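Glucose-binding protein (Thermus thermophilus HB27, PDB 2B3F) binds glucose or galactose in a cleft and is probably the sugar-binding component of a transport system. Local coordinates at residues Ser7-Asp12 / Leu276-Gly281; Gly40-Asn45 / Glu165-Gln170; Phe63-His66 / Glu70-Gly73; Cys214-Ala219 / Val228-Gln233; Gly242-Gly247 / Leu346-Val351. All coordinates share one frame; numbering follows the deposited sequence.

Contact 1. Residues Ser7-Asp12 / Leu276-Gly281. With GAL (beta-D-galactopyranose), chain G.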
# COMPACT_ATOMS: atom_id res chain seq x y z
N SER A 7 15.04 -0.02 0.05
CA SER A 7 13.64 -0.33 0.30
C SER A 7 13.29 0.05 1.75
O SER A 7 14.16 0.49 2.51
CB SER A 7 13.33 -1.82 0.09
OG SER A 7 13.73 -2.62 1.20
N TRP A 8 12.03 -0.14 2.10
CA TRP A 8 11.62 -0.04 3.51
C TRP A 8 11.20 -1.36 4.10
O TRP A 8 10.46 -1.41 5.11
CB TRP A 8 10.59 1.08 3.70
CG TRP A 8 9.28 0.98 3.06
CD1 TRP A 8 8.13 0.44 3.57
CD2 TRP A 8 8.90 1.58 1.81
NE1 TRP A 8 7.06 0.64 2.70
CE2 TRP A 8 7.52 1.35 1.62
CE3 TRP A 8 9.61 2.29 0.83
CZ2 TRP A 8 6.84 1.79 0.48
CZ3 TRP A 8 8.94 2.72 -0.29
CH2 TRP A 8 7.57 2.47 -0.46
N TRP A 9 11.70 -2.46 3.53
CA TRP A 9 11.29 -3.75 3.99
C TRP A 9 12.20 -4.27 5.11
O TRP A 9 12.86 -5.29 5.01
CB TRP A 9 11.19 -4.70 2.80
CG TRP A 9 10.03 -4.39 1.91
CD1 TRP A 9 8.81 -3.87 2.27
CD2 TRP A 9 9.99 -4.58 0.50
NE1 TRP A 9 8.01 -3.74 1.15
CE2 TRP A 9 8.71 -4.17 0.05
CE3 TRP A 9 10.91 -5.07 -0.44
CZ2 TRP A 9 8.33 -4.25 -1.28
CZ3 TRP A 9 10.54 -5.11 -1.78
CH2 TRP A 9 9.26 -4.73 -2.18
N ALA A 10 12.20 -3.52 6.21
CA ALA A 10 13.01 -3.83 7.38
C ALA A 10 12.25 -4.73 8.34
O ALA A 10 11.02 -4.82 8.31
CB ALA A 10 13.38 -2.53 8.06
N GLY A 11 13.01 -5.37 9.23
CA GLY A 11 12.42 -6.13 10.29
C GLY A 11 11.53 -7.22 9.75
O GLY A 11 11.92 -7.96 8.83
N ASP A 12 10.31 -7.28 10.28
CA ASP A 12 9.41 -8.35 9.93
C ASP A 12 8.78 -8.14 8.56
O ASP A 12 8.04 -8.99 8.10
CB ASP A 12 8.35 -8.62 11.01
CG ASP A 12 7.45 -7.43 11.28
OD1 ASP A 12 6.96 -6.78 10.32
OD2 ASP A 12 7.21 -7.15 12.50
N LEU A 276 -2.24 -1.04 -4.99
CA LEU A 276 -0.95 -0.38 -5.08
C LEU A 276 0.03 -1.44 -5.58
O LEU A 276 -0.28 -2.64 -5.53
CB LEU A 276 -0.50 0.16 -3.70
CG LEU A 276 -0.44 -0.90 -2.60
CD1 LEU A 276 0.93 -0.95 -1.94
CD2 LEU A 276 -1.58 -0.78 -1.57
N SER A 277 1.20 -1.01 -6.00
CA SER A 277 2.20 -1.95 -6.51
C SER A 277 3.59 -1.47 -6.19
O SER A 277 3.95 -0.35 -6.51
CB SER A 277 2.03 -2.15 -8.02
OG SER A 277 3.06 -2.99 -8.52
N ASP A 278 4.35 -2.33 -5.51
CA ASP A 278 5.76 -2.12 -5.26
C ASP A 278 6.51 -2.46 -6.54
O ASP A 278 6.24 -3.50 -7.14
CB ASP A 278 6.23 -3.00 -4.11
CG ASP A 278 5.58 -2.61 -2.77
OD1 ASP A 278 5.67 -1.41 -2.43
OD2 ASP A 278 5.00 -3.49 -2.10
N SER A 279 7.43 -1.59 -6.93
CA SER A 279 8.20 -1.74 -8.16
C SER A 279 9.64 -1.29 -7.94
O SER A 279 9.95 -0.60 -6.97
CB SER A 279 7.50 -0.96 -9.29
OG SER A 279 7.69 0.43 -9.21
N PHE A 280 10.52 -1.69 -8.87
CA PHE A 280 11.91 -1.29 -8.86
C PHE A 280 12.28 -0.76 -10.24
O PHE A 280 11.88 -1.35 -11.23
CB PHE A 280 12.83 -2.46 -8.52
CG PHE A 280 12.76 -2.87 -7.07
CD1 PHE A 280 13.61 -2.29 -6.13
CD2 PHE A 280 11.87 -3.85 -6.66
CE1 PHE A 280 13.54 -2.67 -4.78
CE2 PHE A 280 11.81 -4.24 -5.32
CZ PHE A 280 12.65 -3.62 -4.38
N GLY A 281 13.07 0.31 -10.27
CA GLY A 281 13.61 0.83 -11.51
C GLY A 281 15.11 0.90 -11.54
O GLY A 281 15.80 0.28 -10.72
C1 GAL G . 3.41 0.09 1.53
C2 GAL G . 4.27 -0.86 0.68
C3 GAL G . 4.22 -2.29 1.20
C4 GAL G . 4.53 -2.35 2.70
C5 GAL G . 3.67 -1.28 3.42
C6 GAL G . 3.89 -1.21 4.94
O1 GAL G . 3.52 1.40 1.08
O2 GAL G . 3.85 -0.78 -0.69
O3 GAL G . 5.15 -3.10 0.49
O4 GAL G . 5.91 -2.14 2.85
O5 GAL G . 3.87 0.00 2.88
O6 GAL G . 5.14 -0.64 5.23

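Contact 2. Residues Gly40-Asn45 / Glu165-Gln170. With GAL (beta-D-galactopyranose), chain G.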
# COMPACT_ATOMS: atom_id res chain seq x y z
N GLY A 40 10.64 2.18 8.45
CA GLY A 40 9.47 3.06 8.58
C GLY A 40 8.34 2.60 7.68
O GLY A 40 8.50 2.48 6.46
N GLY A 41 7.19 2.35 8.28
CA GLY A 41 6.01 1.91 7.56
C GLY A 41 5.66 2.82 6.41
O GLY A 41 5.80 4.05 6.51
N ALA A 42 5.21 2.22 5.31
CA ALA A 42 4.69 2.95 4.14
C ALA A 42 5.70 3.89 3.48
O ALA A 42 5.32 4.75 2.66
CB ALA A 42 3.40 3.74 4.48
N GLY A 43 6.98 3.72 3.78
CA GLY A 43 8.01 4.46 3.06
C GLY A 43 8.14 5.94 3.36
O GLY A 43 8.86 6.65 2.68
N VAL A 44 7.49 6.40 4.43
CA VAL A 44 7.56 7.81 4.78
C VAL A 44 9.03 8.16 5.03
O VAL A 44 9.53 9.15 4.48
CB VAL A 44 6.68 8.15 6.00
CG1 VAL A 44 6.78 9.65 6.34
CG2 VAL A 44 5.24 7.70 5.76
N ASN A 45 9.72 7.37 5.84
CA ASN A 45 11.13 7.66 6.12
C ASN A 45 12.02 7.38 4.91
O ASN A 45 12.96 8.13 4.64
CB ASN A 45 11.64 6.88 7.34
CG ASN A 45 10.99 7.34 8.64
OD1 ASN A 45 10.53 8.49 8.74
ND2 ASN A 45 10.96 6.45 9.63
N GLU A 165 -0.04 4.86 13.85
CA GLU A 165 0.54 6.15 13.53
C GLU A 165 -0.11 6.85 12.33
O GLU A 165 -0.93 6.27 11.59
CB GLU A 165 2.05 6.00 13.30
CG GLU A 165 2.43 5.14 12.07
CD GLU A 165 3.92 5.10 11.83
OE1 GLU A 165 4.53 6.20 11.74
OE2 GLU A 165 4.48 3.99 11.71
N ASN A 166 0.27 8.11 12.14
CA ASN A 166 -0.35 8.99 11.17
C ASN A 166 -0.65 8.33 9.82
O ASN A 166 -1.80 8.39 9.37
CB ASN A 166 0.52 10.23 10.97
CG ASN A 166 -0.02 11.18 9.92
OD1 ASN A 166 0.21 10.98 8.73
ND2 ASN A 166 -0.66 12.28 10.36
N TRP A 167 0.33 7.69 9.21
CA TRP A 167 0.04 7.13 7.86
C TRP A 167 -1.08 6.10 7.91
O TRP A 167 -1.84 5.97 6.94
CB TRP A 167 1.29 6.60 7.16
CG TRP A 167 1.78 5.30 7.61
CD1 TRP A 167 2.80 5.07 8.46
CD2 TRP A 167 1.30 4.01 7.18
NE1 TRP A 167 2.97 3.72 8.64
CE2 TRP A 167 2.07 3.05 7.86
CE3 TRP A 167 0.29 3.59 6.32
CZ2 TRP A 167 1.88 1.68 7.67
CZ3 TRP A 167 0.08 2.24 6.14
CH2 TRP A 167 0.88 1.29 6.82
N THR A 168 -1.22 5.36 9.01
CA THR A 168 -2.28 4.33 9.11
C THR A 168 -3.66 4.98 9.25
O THR A 168 -4.68 4.38 8.94
CB THR A 168 -2.06 3.32 10.27
OG1 THR A 168 -2.38 3.93 11.53
CG2 THR A 168 -0.67 2.79 10.28
N GLN A 169 -3.68 6.21 9.77
CA GLN A 169 -4.92 6.98 9.85
C GLN A 169 -5.32 7.45 8.45
O GLN A 169 -6.48 7.39 8.09
CB GLN A 169 -4.75 8.15 10.80
CG GLN A 169 -4.38 7.73 12.21
CD GLN A 169 -3.69 8.85 13.01
OE1 GLN A 169 -3.81 10.04 12.67
NE2 GLN A 169 -2.92 8.46 14.03
N GLN A 170 -4.34 7.88 7.67
CA GLN A 170 -4.57 8.19 6.25
C GLN A 170 -5.07 6.94 5.52
O GLN A 170 -5.97 7.03 4.69
CB GLN A 170 -3.29 8.66 5.59
CG GLN A 170 -2.65 9.95 6.16
CD GLN A 170 -1.42 10.33 5.36
OE1 GLN A 170 -1.46 10.33 4.13
NE2 GLN A 170 -0.32 10.61 6.04
C1 GAL G . 3.41 0.09 1.53
C2 GAL G . 4.27 -0.86 0.68
C3 GAL G . 4.22 -2.29 1.20
C4 GAL G . 4.53 -2.35 2.70
C5 GAL G . 3.67 -1.28 3.42
C6 GAL G . 3.89 -1.21 4.94
O1 GAL G . 3.52 1.40 1.08
O2 GAL G . 3.85 -0.78 -0.69
O3 GAL G . 5.15 -3.10 0.49
O4 GAL G . 5.91 -2.14 2.85
O5 GAL G . 3.87 0.00 2.88
O6 GAL G . 5.14 -0.64 5.23
O HOH W 1 6.81 3.05 11.04

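Contact 3. Residues Phe63-His66 / Glu70-Gly73. With GAL (beta-D-galactopyranose), chain G.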
# COMPACT_ATOMS: atom_id res chain seq x y z
N PHE A 63 15.67 1.18 -6.25
CA PHE A 63 14.90 1.51 -5.04
C PHE A 63 13.43 1.14 -5.17
O PHE A 63 12.81 1.23 -6.26
CB PHE A 63 15.07 2.98 -4.64
CG PHE A 63 14.61 3.97 -5.67
CD1 PHE A 63 13.27 4.33 -5.78
CD2 PHE A 63 15.54 4.59 -6.49
CE1 PHE A 63 12.85 5.27 -6.73
CE2 PHE A 63 15.14 5.53 -7.43
CZ PHE A 63 13.79 5.88 -7.55
N GLN A 64 12.88 0.69 -4.06
CA GLN A 64 11.46 0.42 -3.97
C GLN A 64 10.66 1.70 -4.23
O GLN A 64 10.93 2.76 -3.65
CB GLN A 64 11.13 -0.11 -2.57
CG GLN A 64 9.69 -0.47 -2.37
CD GLN A 64 9.36 -0.83 -0.91
OE1 GLN A 64 10.26 -0.94 -0.08
NE2 GLN A 64 8.09 -1.01 -0.61
N VAL A 65 9.70 1.60 -5.13
CA VAL A 65 8.89 2.74 -5.51
C VAL A 65 7.52 2.29 -5.96
O VAL A 65 7.35 1.26 -6.61
CB VAL A 65 9.59 3.58 -6.60
CG1 VAL A 65 9.85 2.74 -7.85
CG2 VAL A 65 8.81 4.87 -6.93
N HIS A 66 6.52 3.06 -5.59
CA HIS A 66 5.17 2.74 -5.95
C HIS A 66 4.85 3.07 -7.40
O HIS A 66 5.10 4.17 -7.86
CB HIS A 66 4.17 3.47 -5.05
CG HIS A 66 4.12 2.93 -3.66
ND1 HIS A 66 4.24 3.74 -2.55
CD2 HIS A 66 3.95 1.68 -3.20
CE1 HIS A 66 4.14 3.00 -1.47
NE2 HIS A 66 3.96 1.74 -1.83
N GLU A 70 3.36 8.43 -7.71
CA GLU A 70 4.55 8.53 -6.85
C GLU A 70 5.82 8.40 -7.70
O GLU A 70 6.73 9.21 -7.59
CB GLU A 70 4.52 7.45 -5.75
CG GLU A 70 5.78 7.37 -4.89
CD GLU A 70 5.72 6.26 -3.86
OE1 GLU A 70 4.66 6.27 -3.16
OE2 GLU A 70 6.68 5.38 -3.78
N LEU A 71 5.87 7.34 -8.50
CA LEU A 71 7.00 7.11 -9.41
C LEU A 71 7.17 8.28 -10.38
O LEU A 71 8.25 8.84 -10.53
CB LEU A 71 6.74 5.84 -10.20
CG LEU A 71 7.65 5.49 -11.39
CD1 LEU A 71 9.07 5.19 -10.94
CD2 LEU A 71 7.04 4.30 -12.10
N ILE A 72 6.09 8.60 -11.07
CA ILE A 72 6.18 9.54 -12.19
C ILE A 72 6.53 10.95 -11.72
O ILE A 72 7.43 11.59 -12.26
CB ILE A 72 4.87 9.55 -13.02
CG1 ILE A 72 4.60 8.17 -13.65
CG2 ILE A 72 4.93 10.61 -14.12
CD1 ILE A 72 5.76 7.51 -14.35
N GLY A 73 5.85 11.42 -10.68
CA GLY A 73 5.92 12.81 -10.28
C GLY A 73 7.17 13.20 -9.52
O GLY A 73 7.37 14.39 -9.24
C1 GAL G . 3.41 0.09 1.53
C2 GAL G . 4.27 -0.86 0.68
C3 GAL G . 4.22 -2.29 1.20
C4 GAL G . 4.53 -2.35 2.70
C5 GAL G . 3.67 -1.28 3.42
C6 GAL G . 3.89 -1.21 4.94
O1 GAL G . 3.52 1.40 1.08
O2 GAL G . 3.85 -0.78 -0.69
O3 GAL G . 5.15 -3.10 0.49
O4 GAL G . 5.91 -2.14 2.85
O5 GAL G . 3.87 0.00 2.88
O6 GAL G . 5.14 -0.64 5.23
O HOH W 2 9.90 5.52 -3.46

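Contact 4. Residues Cys214-Ala219 / Val228-Gln233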
# COMPACT_ATOMS: atom_id res chain seq x y z
N CYS A 214 -14.02 5.11 17.44
CA CYS A 214 -13.97 3.69 17.84
C CYS A 214 -12.56 3.15 18.08
O CYS A 214 -12.39 1.97 18.44
CB CYS A 214 -14.64 2.84 16.77
SG CYS A 214 -16.33 3.36 16.38
N ALA A 215 -11.56 4.01 17.87
CA ALA A 215 -10.16 3.61 17.83
C ALA A 215 -9.47 3.76 19.18
O ALA A 215 -9.91 4.52 20.05
CB ALA A 215 -9.41 4.43 16.77
N ASN A 216 -8.36 3.04 19.34
CA ASN A 216 -7.53 3.19 20.54
C ASN A 216 -6.91 4.60 20.59
O ASN A 216 -6.43 5.13 19.59
CB ASN A 216 -6.44 2.10 20.60
CG ASN A 216 -5.71 1.93 19.28
OD1 ASN A 216 -6.33 1.52 18.30
ND2 ASN A 216 -4.39 2.23 19.25
N LYS A 217 -6.91 5.19 21.78
CA LYS A 217 -6.48 6.57 21.93
C LYS A 217 -4.97 6.73 21.87
O LYS A 217 -4.47 7.85 21.69
CB LYS A 217 -7.02 7.14 23.26
CG LYS A 217 -8.55 7.09 23.39
CD LYS A 217 -9.20 8.39 22.97
CE LYS A 217 -10.72 8.27 22.78
NZ LYS A 217 -11.38 7.44 23.83
N ASP A 218 -4.24 5.62 22.00
CA ASP A 218 -2.77 5.63 21.92
C ASP A 218 -2.21 5.40 20.49
O ASP A 218 -1.01 5.18 20.31
CB ASP A 218 -2.16 4.61 22.90
CG ASP A 218 -2.52 3.15 22.59
OD1 ASP A 218 -3.46 2.86 21.81
OD2 ASP A 218 -1.86 2.26 23.17
N ALA A 219 -3.10 5.47 19.50
CA ALA A 219 -2.78 5.14 18.11
C ALA A 219 -1.52 5.83 17.58
O ALA A 219 -0.72 5.21 16.87
CB ALA A 219 -3.95 5.45 17.23
N VAL A 228 -2.12 -4.27 14.23
CA VAL A 228 -2.57 -5.62 13.92
C VAL A 228 -2.55 -6.49 15.18
O VAL A 228 -3.49 -7.24 15.42
CB VAL A 228 -1.74 -6.28 12.78
CG1 VAL A 228 -2.15 -7.75 12.59
CG2 VAL A 228 -1.94 -5.50 11.48
N ASP A 229 -1.47 -6.37 15.94
CA ASP A 229 -1.30 -7.13 17.17
C ASP A 229 -2.51 -6.93 18.11
O ASP A 229 -2.91 -7.87 18.77
CB ASP A 229 -0.03 -6.70 17.91
CG ASP A 229 1.24 -7.23 17.28
OD1 ASP A 229 1.18 -8.12 16.38
OD2 ASP A 229 2.31 -6.77 17.72
N ARG A 230 -3.08 -5.73 18.16
CA ARG A 230 -4.24 -5.49 19.02
C ARG A 230 -5.41 -6.37 18.65
O ARG A 230 -6.13 -6.85 19.52
CB ARG A 230 -4.71 -4.01 19.01
CG ARG A 230 -3.74 -3.07 19.70
CD ARG A 230 -4.22 -1.63 19.66
NE ARG A 230 -5.45 -1.48 20.42
CZ ARG A 230 -5.49 -1.30 21.73
NH1 ARG A 230 -4.37 -1.20 22.44
NH2 ARG A 230 -6.67 -1.21 22.33
N VAL A 231 -5.61 -6.58 17.36
CA VAL A 231 -6.65 -7.48 16.89
C VAL A 231 -6.33 -8.93 17.28
O VAL A 231 -7.21 -9.67 17.78
CB VAL A 231 -6.89 -7.34 15.37
CG1 VAL A 231 -7.91 -8.33 14.88
CG2 VAL A 231 -7.33 -5.93 15.03
N VAL A 232 -5.09 -9.35 17.06
CA VAL A 232 -4.66 -10.72 17.40
C VAL A 232 -4.89 -10.99 18.90
O VAL A 232 -5.31 -12.09 19.30
CB VAL A 232 -3.20 -10.96 16.99
CG1 VAL A 232 -2.70 -12.37 17.43
CG2 VAL A 232 -3.09 -10.79 15.44
N GLN A 233 -4.66 -9.97 19.71
CA GLN A 233 -4.87 -10.00 21.17
C GLN A 233 -6.33 -9.86 21.64
O GLN A 233 -6.63 -10.11 22.80
CB GLN A 233 -4.05 -8.89 21.79
CG GLN A 233 -2.57 -9.12 21.68
CD GLN A 233 -1.76 -7.84 21.78
OE1 GLN A 233 -2.32 -6.75 21.80
NE2 GLN A 233 -0.44 -7.97 21.83
O HOH W 3 -1.52 -0.43 22.27

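Contact 5. Residues Gly242-Gly247 / Leu346-Val351. With GAL (beta-D-galactopyranose), chain G.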
# COMPACT_ATOMS: atom_id res chain seq x y z
N GLY A 242 -3.54 -2.66 4.64
CA GLY A 242 -3.16 -3.42 3.46
C GLY A 242 -2.80 -4.85 3.77
O GLY A 242 -2.47 -5.18 4.92
N ASP A 243 -2.79 -5.70 2.75
CA ASP A 243 -2.58 -7.13 2.96
C ASP A 243 -1.15 -7.57 3.25
O ASP A 243 -0.89 -8.76 3.43
CB ASP A 243 -3.27 -8.00 1.88
CG ASP A 243 -3.04 -7.53 0.44
OD1 ASP A 243 -2.17 -6.68 0.14
OD2 ASP A 243 -3.80 -8.02 -0.43
N TRP A 244 -0.24 -6.61 3.40
CA TRP A 244 1.02 -6.92 4.09
C TRP A 244 0.70 -7.45 5.51
O TRP A 244 1.50 -8.16 6.11
CB TRP A 244 1.96 -5.71 4.18
CG TRP A 244 1.32 -4.40 4.55
CD1 TRP A 244 1.20 -3.85 5.80
CD2 TRP A 244 0.78 -3.44 3.63
NE1 TRP A 244 0.59 -2.61 5.71
CE2 TRP A 244 0.31 -2.35 4.39
CE3 TRP A 244 0.62 -3.41 2.24
CZ2 TRP A 244 -0.29 -1.23 3.80
CZ3 TRP A 244 0.02 -2.31 1.66
CH2 TRP A 244 -0.42 -1.23 2.42
N ALA A 245 -0.49 -7.12 6.01
CA ALA A 245 -0.95 -7.64 7.33
C ALA A 245 -1.14 -9.15 7.29
O ALA A 245 -0.79 -9.83 8.25
CB ALA A 245 -2.23 -6.96 7.76
N ALA A 246 -1.64 -9.68 6.17
CA ALA A 246 -1.76 -11.13 6.02
C ALA A 246 -0.37 -11.78 6.04
O ALA A 246 -0.18 -12.80 6.71
CB ALA A 246 -2.53 -11.50 4.75
N GLY A 247 0.61 -11.19 5.36
CA GLY A 247 1.98 -11.68 5.39
C GLY A 247 2.53 -11.70 6.79
O GLY A 247 3.15 -12.66 7.21
N LEU A 346 -4.20 6.28 -2.59
CA LEU A 346 -3.52 7.55 -2.33
C LEU A 346 -2.28 7.36 -1.46
O LEU A 346 -1.19 7.85 -1.77
CB LEU A 346 -4.47 8.50 -1.58
CG LEU A 346 -3.87 9.72 -0.87
CD1 LEU A 346 -3.19 10.64 -1.87
CD2 LEU A 346 -4.95 10.46 -0.10
N VAL A 347 -2.46 6.68 -0.33
CA VAL A 347 -1.39 6.62 0.66
C VAL A 347 -0.20 5.83 0.13
O VAL A 347 0.95 6.06 0.53
CB VAL A 347 -1.94 6.06 1.99
CG1 VAL A 347 -0.85 5.91 3.02
CG2 VAL A 347 -3.07 6.97 2.48
N HIS A 348 -0.48 4.95 -0.82
CA HIS A 348 0.54 4.05 -1.37
C HIS A 348 0.82 4.34 -2.86
O HIS A 348 1.18 3.42 -3.61
CB HIS A 348 0.17 2.61 -1.07
CG HIS A 348 -0.08 2.39 0.40
ND1 HIS A 348 0.94 2.30 1.31
CD2 HIS A 348 -1.24 2.34 1.10
CE1 HIS A 348 0.42 2.18 2.53
NE2 HIS A 348 -0.90 2.21 2.43
N GLY A 349 0.66 5.60 -3.26
CA GLY A 349 1.37 6.15 -4.41
C GLY A 349 0.78 6.02 -5.80
O GLY A 349 1.39 6.50 -6.76
N ALA A 350 -0.39 5.41 -5.92
CA ALA A 350 -0.94 5.17 -7.25
C ALA A 350 -1.51 6.44 -7.89
O ALA A 350 -1.21 6.70 -9.09
CB ALA A 350 -1.96 4.08 -7.23
N VAL A 351 -2.28 7.22 -7.12
CA VAL A 351 -3.17 8.24 -7.71
C VAL A 351 -2.72 9.70 -7.61
O VAL A 351 -3.19 10.55 -8.39
CB VAL A 351 -4.61 8.11 -7.17
CG1 VAL A 351 -5.20 6.76 -7.53
CG2 VAL A 351 -4.67 8.30 -5.67
C1 GAL G . 3.41 0.09 1.53
C2 GAL G . 4.27 -0.86 0.68
C3 GAL G . 4.22 -2.29 1.20
C4 GAL G . 4.53 -2.35 2.70
C5 GAL G . 3.67 -1.28 3.42
C6 GAL G . 3.89 -1.21 4.94
O1 GAL G . 3.52 1.40 1.08
O2 GAL G . 3.85 -0.78 -0.69
O3 GAL G . 5.15 -3.10 0.49
O4 GAL G . 5.91 -2.14 2.85
O5 GAL G . 3.87 0.00 2.88
O6 GAL G . 5.14 -0.64 5.23

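Contact 1. Residues Ser7-Asp12 / Leu276-Gly281
Trp9 and Asp278 meet across this contact and close on the same sugar hydroxyl. The polar part is made through the galactose. Asp278 uses both carboxylate oxygens: OD1 accepts from galactose O2 and OD2 from galactose O3, each at 2.6 Å. Galactose O3 in turn accepts from Trp9 NE1 at 3.0 Å, in a fairly straight bond. The same NE1 reaches galactose O4 only weakly. Trp8 NE1 gives a longer but straight bond to galactose O5, 3.3 Å at 167°. Gln64 NE2 also binds Asp278 OD1, so the carboxylate is held from the protein side as well.

The loop after strand 2-7 and strand 272-280 line the galactose pocket of this family 1 solute-binding protein, with Trp8, Trp9 and Asp278 as sugar-binding residues. Ser7 OG accepts from Trp9 N at 3.1 Å, an ST turn that fixes the start of this loop.

Ring and carboxylate also meet directly. Asp278 OD2 sits at the edge of the Trp9 ring, in its plane, and the carboxylate stands almost perpendicular to that ring (88°). The apolar contact is Trp9 CZ3 on Phe280 CZ at 3.7 Å, at the edge of the phenylalanine ring. Trp9 CG lies anti to the carbonyl carbon (chi1 -71°), which sends the indole toward strand 272-280, and the second torsion turns NE1 to the sugar.

Contact 2. Residues Gly40-Asn45 / Glu165-Gln170
The Trp167 indole is covered on both faces. Ala42 CB lies over the centre of one face, a CH-pi contact 3.6 Å from the centroid of the six-membered ring. Gly41 C rests on the same face nearer the rim, and Gly41 O is 3.6 Å from Trp167 NE1. Thr168 CG2 lies over the opposite face. Val44 CG2 makes a looser approach to Trp167 CB.

Trp167 CG stands between its backbone N and carbonyl carbon (chi1 78°), and the ring thus lies flat against the 40-45 loop. The glycine matters here: a CB on Gly41 would run into Trp167 NE1. One water also links the segments, accepting from Gly41 N and donating to Glu165 OE2 at 2.6 Å. Glu165 is the N-cap residue of helix 166-190, and its O accepts from both Thr168 N and Thr168 OG1.

The same loop also meets the ligand. Ala42 N donates to galactose O6 at 2.9 Å, nearly straight at 177°. Trp167 therefore backs a loop that binds sugar through its main chain. A backbone N-H near the start of a helix, here helix 44-55, serves this galactose pocket of a solute-binding protein.

Contact 3. Residues Phe63-His66 / Glu70-Gly73
His66 and Glu70 are joined by two hydrogen bonds, one to each carboxylate oxygen. From CB outward, His66 runs past the Glu70 carboxylate and ends at the galactose. Its CB lies 3.4 Å from Glu70 CD. CG, set beside the backbone N (chi1 -72°), lies against both Glu70 carboxylate oxygens and brings ND1 round to OE1. ND1 donates to Glu70 OE1 at 2.6 Å and 160°. The oxygen lies in the ring plane and is met on its syn side, somewhat out of the carboxylate plane. The carboxylate is turned 68° against the ring. CD2 lies near galactose O2. CE1 is 3.1 Å from galactose O1. At the tip, NE2 donates to galactose O2 at 2.8 Å.

The backbone N of His66 is held by the same glutamate. It donates to Glu70 OE2 at 2.9 Å, from well above the carboxylate plane. Ring and main chain are thus fixed together, and Glu70 acts as a second-shell residue that orients a sugar-binding histidine. Its acceptance at ND1 leaves NE2 to donate to the sugar. A water donates to Glu70 OE2 and Gln64 O. Arg47 forms a salt bridge with Glu70 OE1 and would help keep the carboxylate charged.

Val65 CG2 packs on Leu71 CB at 4.0 Å, the two side chains crossing at about a right angle. Leu71 N makes a weak bond to His66 O. The contact closes the short turn from strand 62-66 into helix 69-76, with Arg47 reaching in from helix 44-55 and Trp112 of strand 110-115 touching Leu71.

Contact 4. Residues Cys214-Ala219 / Val228-Gln233
The amide of Asn216 lies flat on the guanidinium of Arg230. Asn216 opens a type I beta turn that runs to Ala219, in the loop between helix 199-212 and helix 224-233. The contact thus ties this loop to the helix that follows it, away from the sugar site.

The close part is the stack. The two planes are only 15° apart, and Asn216 CG comes within 3.6 Å of Arg230 NE. Asn216 CB lies over the same face, 3.7 Å from Arg230 CZ. The arginine chain bends at chi3 (65°), which turns the group broadside to the amide. No hydrogen bond joins the two groups, so contact is made through their faces. The polar atoms of the amide are used elsewhere. Asn216 ND2 donates to Asp218 OD1 within the turn, and Asn216 OD1 accepts from Leu163 N next to strand 161-162. Both bonds hold the amide against rotation.

Replacing Asn216 with an alanine would probably leave Leu163 N and Asp218 OD1 without this partner and remove the flat group stacked on the Arg230 guanidinium, leaving CB alone over that face.

The looser part lies toward solvent, around exposed Asp218. Asp218 OD1 is 4.2 Å from Arg230 NH1, too far for a salt bridge. It sits over the guanidinium face, where no N-H points at it. The opposite charges may still attract weakly. A water makes the actual link, donating to Asp218 OD2 at 2.9 Å and accepting from Arg230 NH1 at 3.0 Å.

Contact 5. Residues Gly242-Gly247 / Leu346-Val351
Galactose O1 is bonded to His348 ND1 at 2.7 Å, the short polar bond of this contact. Either atom could be the donor. The oxygen lies at the edge of the imidazole, near its plane. The other ring nitrogen, His348 NE2, is hydrogen-bonded to His171 ND1, and the ring is therefore pinned at both nitrogens.

Trp244 meets His348 edge-to-face. The indole edge points at the imidazole face, with Trp244 CH2 3.5 Å from His348 NE2. The centroids of the indole six-membered ring and the imidazole are 4.8 Å apart, with planes at 64°. Val347 CG1 lies on the opposite face of His348.

The indole face is given to the sugar. Galactose C5 sits over its centre, 3.6 Å from Trp244 CD2. Gly242 CA lies on the opposite face, toward the rim, and a side chain there would clash with Trp244 CH2. Trp244 CG is placed between its backbone N and carbonyl carbon (chi1 44°), which lays the indole under the pyranose. Putting a leucine in place of Trp244 is likely to take away the flat platform under the sugar and free the imidazole face of His348 from its neighbour.

One wall of the site thus pairs two kinds of recognition: an apolar ring face against the C-H side of the pyranose, as is usual in sugar-binding proteins, and a polar edge for the anomeric hydroxyl.

Overall arrangement
Four of the contacts meet at the galactose; contact 4 does not. Contacts 1 and 3 share a sheet, with centres 11 Å apart. Gln64 connects them through Trp8 N, and Ser279 OG probably bonds to Val65 O. Contact 2 leans on both contact 1 and contact 5: Trp8 CE2 is 3.3 Å from Gly43 N, and Trp167 CZ3 is 3.6 Å from His348 CE1. The centre of contact 5 lies about 1 Å from the centre of the chain, and it reaches contact 3 by a probable bond from Glu70 N to Gly349 O. Contact 4 is about 30 Å from contact 3, centre to centre. It touches contact 5 where Val228 CG2 packs on Ala245 CB, 4.0 Å apart.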